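Local atomic coordinates of carboxysome shell vertex protein CcmL (Synechocystis sp., PDB entry 2QW7), a protein that probably forms the pentameric vertices of the carboxysome, the polyhedral inclusion in which RuBisCO is sequestered. Residues L24-F29 and Y40-D45; A4-T9 and V47-N52; E53-A58 and V79-T84. One frame throughout, in Å; residues are numbered along the deposited sequence.

The three contacts lie in one curled beta sheet, rolled into a barrel as in the OB fold. The centres of interactions 1 and 2 are about 8 Å apart, those of interactions 2 and 3 about 9 Å, and those of interactions 1 and 3 about 11 Å. Interaction 1 pairs strands 24-30 and 39-45; its chain segments fall between the two segments of interaction 2, which brings the loop 47-52 back to strand 2-11. Interaction 3 follows both along the chain and joins 54-59 to 76-86. Strand 2-11 lies between 24-30 and 54-59, and 76-86 also pairs with 39-45, so the sheet closes on itself. All three contacts reach other subunits, tying the barrel to the pentamer.

Interaction 1. Residues L24-F29 and Y40-D45; sequences LLLVQF and YEVAGD
One face of the F29 ring carries the backbone of Y40, whose C lies 4.2 Å above the ring plane and is displaced toward the rim. E41 reaches the same ring obliquely, its CG 3.8 Å from F29 CZ. The E41 carboxylate, turned 48° from the ring, bonds through OE1 to M1 N of the second subunit and through OE2 in salt bridges to R39 and to R59 of the second subunit. On the other side of the sheet the Y40 ring meets L26 obliquely, CD1 of each 3.9 Å apart, while Y40 OH bonds to L30 O and L3 N of the second subunit. L26 CD1 also touches V42 CG2. In V27, CG2 stands between the backbone N and the carbonyl carbon (CG1 at chi1 -81°), which brings it 3.8 Å from A43 CB. Reciprocal backbone bonds join L25 to A43 and V27 to E41; that from V27 N to E41 O is nearly straight, 171° at the hydrogen. V27 points inward to V6, V55 and V57, whereas L24 and L26 pack on the second subunit. This is an antiparallel pairing of neighbouring strands in an OB-like beta barrel.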
loop_
_atom_site.group_PDB
_atom_site.type_symbol
_atom_site.label_atom_id
_atom_site.label_comp_id
_atom_site.label_asym_id
_atom_site.label_seq_id
_atom_site.Cartn_x
_atom_site.Cartn_y
_atom_site.Cartn_z
ATOM N N LEU A 24 14.722 -3.040 -16.180
ATOM C CA LEU A 24 14.486 -3.064 -14.732
ATOM C C LEU A 24 15.566 -2.385 -13.963
ATOM O O LEU A 24 16.662 -2.902 -13.811
ATOM C CB LEU A 24 14.355 -4.490 -14.178
ATOM C CG LEU A 24 13.355 -5.484 -14.789
ATOM C CD1 LEU A 24 13.605 -6.846 -14.087
ATOM C CD2 LEU A 24 11.890 -5.012 -14.723
ATOM N N LEU A 25 15.206 -1.276 -13.361
ATOM C CA LEU A 25 16.134 -0.489 -12.607
ATOM C C LEU A 25 15.874 -0.589 -11.128
ATOM O O LEU A 25 14.655 -0.517 -10.761
ATOM C CB LEU A 25 15.964 0.970 -13.045
ATOM C CG LEU A 25 16.655 1.360 -14.334
ATOM C CD1 LEU A 25 16.258 2.819 -14.560
ATOM C CD2 LEU A 25 18.194 1.120 -14.220
ATOM N N LEU A 26 16.978 -0.719 -10.356
ATOM C CA LEU A 26 16.938 -0.705 -8.926
ATOM C C LEU A 26 17.062 0.742 -8.506
ATOM O O LEU A 26 18.088 1.371 -8.644
ATOM C CB LEU A 26 18.103 -1.501 -8.355
ATOM C CG LEU A 26 18.511 -1.629 -6.866
ATOM C CD1 LEU A 26 17.490 -2.369 -5.996
ATOM C CD2 LEU A 26 19.790 -2.425 -6.983
ATOM N N VAL A 27 16.006 1.281 -7.923
ATOM C CA VAL A 27 16.008 2.663 -7.455
ATOM C C VAL A 27 15.771 2.775 -5.977
ATOM O O VAL A 27 14.665 2.450 -5.522
ATOM C CB VAL A 27 14.922 3.518 -8.171
ATOM C CG1 VAL A 27 15.484 3.921 -9.482
ATOM C CG2 VAL A 27 13.478 2.828 -8.306
ATOM N N GLN A 28 16.775 3.284 -5.248
ATOM C CA GLN A 28 16.706 3.506 -3.790
ATOM C C GLN A 28 15.961 4.785 -3.441
ATOM O O GLN A 28 16.244 5.866 -3.998
ATOM C CB GLN A 28 18.099 3.652 -3.230
ATOM C CG GLN A 28 18.108 3.880 -1.700
ATOM C CD GLN A 28 19.399 3.484 -1.120
ATOM O OE1 GLN A 28 20.476 3.856 -1.598
ATOM N NE2 GLN A 28 19.322 2.767 -0.026
ATOM N N PHE A 29 15.019 4.701 -2.503
ATOM C CA PHE A 29 14.257 5.894 -2.145
ATOM C C PHE A 29 15.048 6.904 -1.319
ATOM O O PHE A 29 16.035 6.576 -0.547
ATOM C CB PHE A 29 12.995 5.539 -1.393
ATOM C CG PHE A 29 11.916 4.860 -2.237
ATOM C CD1 PHE A 29 11.067 3.963 -1.656
ATOM C CD2 PHE A 29 11.701 5.185 -3.567
ATOM C CE1 PHE A 29 9.992 3.393 -2.412
ATOM C CE2 PHE A 29 10.685 4.547 -4.318
ATOM C CZ PHE A 29 9.813 3.663 -3.736
ATOM N N TYR A 40 13.178 0.735 -1.203
ATOM C CA TYR A 40 13.601 0.736 -2.600
ATOM C C TYR A 40 12.490 0.175 -3.532
ATOM O O TYR A 40 11.393 -0.199 -3.123
ATOM C CB TYR A 40 14.860 -0.123 -2.790
ATOM C CG TYR A 40 14.623 -1.621 -2.669
ATOM C CD1 TYR A 40 14.246 -2.399 -3.779
ATOM C CD2 TYR A 40 14.844 -2.281 -1.469
ATOM C CE1 TYR A 40 13.982 -3.774 -3.669
ATOM C CE2 TYR A 40 14.603 -3.655 -1.346
ATOM C CZ TYR A 40 14.145 -4.400 -2.441
ATOM O OH TYR A 40 13.904 -5.768 -2.286
ATOM N N GLU A 41 12.767 0.169 -4.818
ATOM C CA GLU A 41 11.934 -0.599 -5.721
ATOM C C GLU A 41 12.790 -1.061 -6.865
ATOM O O GLU A 41 13.713 -0.388 -7.283
ATOM C CB GLU A 41 10.770 0.170 -6.368
ATOM C CG GLU A 41 9.523 0.333 -5.574
ATOM C CD GLU A 41 8.798 -0.944 -5.183
ATOM O OE1 GLU A 41 8.704 -1.956 -5.946
ATOM O OE2 GLU A 41 8.210 -0.859 -4.082
ATOM N N VAL A 42 12.498 -2.236 -7.365
ATOM C CA VAL A 42 13.035 -2.623 -8.668
ATOM C C VAL A 42 11.897 -2.133 -9.601
ATOM O O VAL A 42 10.759 -2.626 -9.590
ATOM C CB VAL A 42 13.469 -4.113 -8.771
ATOM C CG1 VAL A 42 13.900 -4.422 -10.191
ATOM C CG2 VAL A 42 14.643 -4.383 -7.782
ATOM N N ALA A 43 12.195 -1.068 -10.324
ATOM C CA ALA A 43 11.190 -0.409 -11.166
ATOM C C ALA A 43 11.440 -0.577 -12.670
ATOM O O ALA A 43 12.541 -0.684 -13.155
ATOM C CB ALA A 43 11.130 1.155 -10.776
ATOM N N GLY A 44 10.375 -0.570 -13.434
ATOM C CA GLY A 44 10.499 -0.557 -14.911
ATOM C C GLY A 44 10.753 0.900 -15.322
ATOM O O GLY A 44 10.143 1.831 -14.761
ATOM N N ASP A 45 11.605 1.091 -16.335
ATOM C CA ASP A 45 12.076 2.423 -16.740
ATOM C C ASP A 45 11.591 2.734 -18.136
ATOM O O ASP A 45 11.917 2.058 -19.109
ATOM C CB ASP A 45 13.622 2.487 -16.641
ATOM C CG ASP A 45 14.194 3.909 -16.906
ATOM O OD1 ASP A 45 13.681 4.896 -16.371
ATOM O OD2 ASP A 45 15.232 4.070 -17.592
#

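Interaction 2. Residues A4-T9 and V47-N52; sequences AKVLGT and VGAGLN
A49, G50, L51 and N52 pass across V6 of strand 2-11, beside a classic beta bulge in which L7 and G8 both face L26 on the neighbouring strand of the barrel. The touching parts run 100° apart, so the loop lies over the strand and does not extend the sheet alongside it. A49 directs its CB to V6 CG2, 4.0 Å away, and its N is bonded to D45 OD2; its methyl also touches V55 and I81, which places it at one end of the barrel interior. G50 contributes its carbonyl, with O 3.6 Å from V6 CB, while its N bonds to E53 OE1. L51 has its CG 4.0 Å from V6 O, and its side chain packs on A88 of the second subunit. N52, in a left-handed backbone conformation, turns its N to V6 O for the one hydrogen bond between the segments, 2.7 Å long and 162° at the hydrogen. Since V6 N bonds to E53 O, both polar backbone atoms of V6 are engaged by this part of the chain. K5 leaves the strand with CG anti to its backbone N (chi1 -173°), and its aliphatic chain then runs obliquely across N52, bringing K5 CE 3.5 Å from N52 O and 3.6 Å from N52 OD1.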
loop_
_atom_site.group_PDB
_atom_site.type_symbol
_atom_site.label_atom_id
_atom_site.label_comp_id
_atom_site.label_asym_id
_atom_site.label_seq_id
_atom_site.Cartn_x
_atom_site.Cartn_y
_atom_site.Cartn_z
ATOM N N ALA A 4 13.870 9.207 -5.732
ATOM C CA ALA A 4 14.760 8.072 -5.692
ATOM C C ALA A 4 15.987 8.295 -6.554
ATOM O O ALA A 4 15.958 9.100 -7.490
ATOM C CB ALA A 4 14.082 6.873 -6.163
ATOM N N LYS A 5 17.044 7.556 -6.206
ATOM C CA LYS A 5 18.334 7.573 -6.900
ATOM C C LYS A 5 18.543 6.219 -7.608
ATOM O O LYS A 5 18.219 5.159 -7.031
ATOM C CB LYS A 5 19.506 7.770 -5.909
ATOM C CG LYS A 5 20.869 7.973 -6.527
ATOM C CD LYS A 5 21.714 8.881 -5.615
ATOM C CE LYS A 5 23.162 9.118 -6.069
ATOM N NZ LYS A 5 23.619 10.448 -5.568
ATOM N N VAL A 6 19.074 6.258 -8.835
ATOM C CA VAL A 6 19.333 5.017 -9.542
ATOM C C VAL A 6 20.613 4.384 -9.064
ATOM O O VAL A 6 21.690 4.974 -9.128
ATOM C CB VAL A 6 19.277 5.143 -11.082
ATOM C CG1 VAL A 6 19.632 3.833 -11.702
ATOM C CG2 VAL A 6 17.846 5.519 -11.558
ATOM N N LEU A 7 20.469 3.184 -8.513
ATOM C CA LEU A 7 21.569 2.415 -7.981
ATOM C C LEU A 7 22.167 1.437 -8.974
ATOM O O LEU A 7 23.369 1.277 -9.085
ATOM C CB LEU A 7 21.086 1.656 -6.773
ATOM C CG LEU A 7 21.283 2.360 -5.445
ATOM C CD1 LEU A 7 20.846 3.819 -5.572
ATOM C CD2 LEU A 7 20.482 1.584 -4.431
ATOM N N GLY A 8 21.318 0.764 -9.712
ATOM C CA GLY A 8 21.808 -0.200 -10.681
ATOM C C GLY A 8 20.737 -0.796 -11.576
ATOM O O GLY A 8 19.619 -0.273 -11.671
ATOM N N THR A 9 21.082 -1.899 -12.237
ATOM C CA THR A 9 20.105 -2.592 -13.102
ATOM C C THR A 9 19.942 -4.038 -12.585
ATOM O O THR A 9 20.829 -4.596 -11.866
ATOM C CB THR A 9 20.343 -2.474 -14.688
ATOM O OG1 THR A 9 21.008 -3.614 -15.240
ATOM C CG2 THR A 9 21.098 -1.198 -15.122
ATOM N N VAL A 47 11.640 6.075 -19.153
ATOM C CA VAL A 47 12.176 7.413 -19.331
ATOM C C VAL A 47 13.700 7.472 -19.713
ATOM O O VAL A 47 14.189 8.443 -20.313
ATOM C CB VAL A 47 11.685 8.208 -18.041
ATOM C CG1 VAL A 47 12.783 8.854 -17.163
ATOM C CG2 VAL A 47 10.581 9.141 -18.392
ATOM N N GLY A 48 14.451 6.414 -19.430
ATOM C CA GLY A 48 15.857 6.351 -19.806
ATOM C C GLY A 48 16.807 6.921 -18.749
ATOM O O GLY A 48 17.669 7.752 -19.044
ATOM N N ALA A 49 16.628 6.493 -17.509
ATOM C CA ALA A 49 17.426 7.000 -16.412
ATOM C C ALA A 49 18.728 6.277 -16.232
ATOM O O ALA A 49 18.813 5.091 -16.519
ATOM C CB ALA A 49 16.635 6.928 -15.083
ATOM N N GLY A 50 19.720 6.976 -15.687
ATOM C CA GLY A 50 21.033 6.376 -15.488
ATOM C C GLY A 50 21.626 6.456 -14.102
ATOM O O GLY A 50 21.222 7.256 -13.265
ATOM N N LEU A 51 22.666 5.667 -13.886
ATOM C CA LEU A 51 23.265 5.560 -12.545
ATOM C C LEU A 51 23.380 6.900 -11.845
ATOM O O LEU A 51 23.851 7.881 -12.425
ATOM C CB LEU A 51 24.636 4.888 -12.571
ATOM C CG LEU A 51 25.072 4.430 -11.178
ATOM C CD1 LEU A 51 24.426 3.073 -10.863
ATOM C CD2 LEU A 51 26.582 4.355 -11.051
ATOM N N ASN A 52 22.938 6.922 -10.595
ATOM C CA ASN A 52 23.054 8.110 -9.743
ATOM C C ASN A 52 22.147 9.295 -10.017
ATOM O O ASN A 52 22.128 10.225 -9.198
ATOM C CB ASN A 52 24.521 8.524 -9.691
ATOM C CG ASN A 52 25.348 7.466 -9.066
ATOM O OD1 ASN A 52 24.865 6.721 -8.186
ATOM N ND2 ASN A 52 26.578 7.347 -9.516
#

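Interaction 3. Residues E53-A58 and V79-T84; sequences EWVLVA and VGIIDT
L56 N donates to G80 O over 2.7 Å, the shortest hydrogen bond between the two segments, with 169° at the hydrogen. The carbonyl of the same residue is held as well: V79 N meets L56 O at 2.9 Å. V79 and G80 thus both face L56, a classic beta bulge in an otherwise regular antiparallel pair whose axes run 154° apart. Further along, I82 N bonds to W54 O at 2.9 Å, just before the chain turns a corner at D83. V79 touches the opposing strand with both methyls. Its CG1 points opposite to its own carbonyl carbon (chi1 -66°) and meets A58 CB at 3.7 Å, while CG2 lies against L56 CB at 3.8 Å. L56 and I82 cross at about a right angle on the outer side of the barrel, with L56 CD2 3.5 Å from I82 CG1. The two also touch L3, and L56 packs on L24 of the third subunit. On the inner side, V55 stands beside I81 and packs against V6 and V27. I81 reaches back to E53, whose CD is 3.6 Å from I81 CD1; the carboxylate is anchored elsewhere, OE1 accepting from G50 N. W54 sends its ring away from this pairing to stack on Y93, though its CB stays 4.2 Å from I82 CB. G80, I81 and T84 pair in an antiparallel ladder with the third subunit, and the carbonyls of V79 and I81 accept from T16 OG1 and S12 OG of that chain. Within its own chain, strand 54-59 lies between 2-11 and 76-86, and the latter also pairs, in parallel, with 39-45, closing the barrel.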
loop_
_atom_site.group_PDB
_atom_site.type_symbol
_atom_site.label_atom_id
_atom_site.label_comp_id
_atom_site.label_asym_id
_atom_site.label_seq_id
_atom_site.Cartn_x
_atom_site.Cartn_y
_atom_site.Cartn_z
ATOM N N GLU A 53 21.370 9.210 -11.114
ATOM C CA GLU A 53 20.386 10.227 -11.440
ATOM C C GLU A 53 19.233 10.117 -10.426
ATOM O O GLU A 53 18.908 9.034 -9.929
ATOM C CB GLU A 53 19.907 10.097 -12.907
ATOM C CG GLU A 53 20.844 10.668 -14.086
ATOM C CD GLU A 53 20.026 10.917 -15.438
ATOM O OE1 GLU A 53 19.321 9.991 -15.903
ATOM O OE2 GLU A 53 20.106 12.015 -16.069
ATOM N N TRP A 54 18.658 11.260 -10.074
ATOM C CA TRP A 54 17.482 11.367 -9.206
ATOM C C TRP A 54 16.270 11.262 -10.095
ATOM O O TRP A 54 16.182 11.922 -11.143
ATOM C CB TRP A 54 17.395 12.693 -8.479
ATOM C CG TRP A 54 18.288 12.825 -7.333
ATOM C CD1 TRP A 54 19.536 12.286 -7.185
ATOM C CD2 TRP A 54 18.034 13.580 -6.145
ATOM N NE1 TRP A 54 20.072 12.645 -5.945
ATOM C CE2 TRP A 54 19.161 13.433 -5.295
ATOM C CE3 TRP A 54 16.959 14.348 -5.706
ATOM C CZ2 TRP A 54 19.244 14.055 -4.055
ATOM C CZ3 TRP A 54 17.042 14.952 -4.467
ATOM C CH2 TRP A 54 18.175 14.803 -3.660
ATOM N N VAL A 55 15.292 10.478 -9.631
ATOM C CA VAL A 55 14.148 10.130 -10.447
ATOM C C VAL A 55 12.832 10.108 -9.672
ATOM O O VAL A 55 12.794 10.068 -8.437
ATOM C CB VAL A 55 14.478 8.737 -11.113
ATOM C CG1 VAL A 55 15.943 8.720 -11.669
ATOM C CG2 VAL A 55 14.337 7.605 -10.150
ATOM N N LEU A 56 11.740 10.133 -10.444
ATOM C CA LEU A 56 10.373 10.020 -9.907
ATOM C C LEU A 56 9.870 8.623 -10.095
ATOM O O LEU A 56 9.761 8.183 -11.248
ATOM C CB LEU A 56 9.378 10.900 -10.639
ATOM C CG LEU A 56 9.760 12.332 -10.324
ATOM C CD1 LEU A 56 8.612 13.100 -10.973
ATOM C CD2 LEU A 56 10.101 12.616 -8.769
ATOM N N VAL A 57 9.457 8.013 -8.968
ATOM C CA VAL A 57 8.979 6.624 -8.913
ATOM C C VAL A 57 7.484 6.575 -8.634
ATOM O O VAL A 57 7.037 7.010 -7.591
ATOM C CB VAL A 57 9.674 5.848 -7.699
ATOM C CG1 VAL A 57 9.187 4.417 -7.667
ATOM C CG2 VAL A 57 11.307 5.949 -7.689
ATOM N N ALA A 58 6.711 6.081 -9.567
ATOM C CA ALA A 58 5.303 5.857 -9.380
ATOM C C ALA A 58 5.097 4.452 -8.823
ATOM O O ALA A 58 5.571 3.489 -9.396
ATOM C CB ALA A 58 4.524 6.006 -10.752
ATOM N N VAL A 79 9.006 7.267 -13.859
ATOM C CA VAL A 79 8.099 8.094 -14.701
ATOM C C VAL A 79 8.715 9.462 -15.037
ATOM O O VAL A 79 8.140 10.211 -15.815
ATOM C CB VAL A 79 6.735 8.222 -14.018
ATOM C CG1 VAL A 79 6.064 6.865 -13.958
ATOM C CG2 VAL A 79 6.872 8.758 -12.546
ATOM N N GLY A 80 9.903 9.747 -14.444
ATOM C CA GLY A 80 10.649 10.952 -14.807
ATOM C C GLY A 80 11.967 11.199 -14.118
ATOM O O GLY A 80 12.237 10.662 -13.034
ATOM N N ILE A 81 12.798 12.026 -14.759
ATOM C CA ILE A 81 14.108 12.372 -14.183
ATOM C C ILE A 81 13.949 13.788 -13.609
ATOM O O ILE A 81 13.360 14.683 -14.252
ATOM C CB ILE A 81 15.423 12.214 -15.079
ATOM C CG1 ILE A 81 15.504 10.854 -15.787
ATOM C CG2 ILE A 81 16.681 12.312 -14.159
ATOM C CD1 ILE A 81 16.662 10.792 -16.793
ATOM N N ILE A 82 14.521 13.956 -12.405
ATOM C CA ILE A 82 14.365 15.189 -11.668
ATOM C C ILE A 82 15.457 16.172 -12.026
ATOM O O ILE A 82 16.629 15.814 -12.008
ATOM C CB ILE A 82 14.277 14.933 -10.135
ATOM C CG1 ILE A 82 13.149 13.958 -9.858
ATOM C CG2 ILE A 82 13.960 16.245 -9.339
ATOM C CD1 ILE A 82 13.234 13.380 -8.548
ATOM N N ASP A 83 15.084 17.399 -12.391
ATOM C CA ASP A 83 16.106 18.447 -12.715
ATOM C C ASP A 83 16.380 19.213 -11.380
ATOM O O ASP A 83 17.511 19.295 -10.854
ATOM C CB ASP A 83 15.709 19.362 -13.885
ATOM C CG ASP A 83 14.951 18.600 -15.091
ATOM O OD1 ASP A 83 14.026 17.742 -14.884
ATOM O OD2 ASP A 83 15.223 18.866 -16.284
ATOM N N THR A 84 15.296 19.664 -10.754
ATOM C CA THR A 84 15.388 20.398 -9.492
ATOM C C THR A 84 14.248 20.121 -8.501
ATOM O O THR A 84 13.064 19.874 -8.883
ATOM C CB THR A 84 15.425 21.934 -9.728
ATOM O OG1 THR A 84 14.388 22.348 -10.657
ATOM C CG2 THR A 84 16.809 22.360 -10.236
#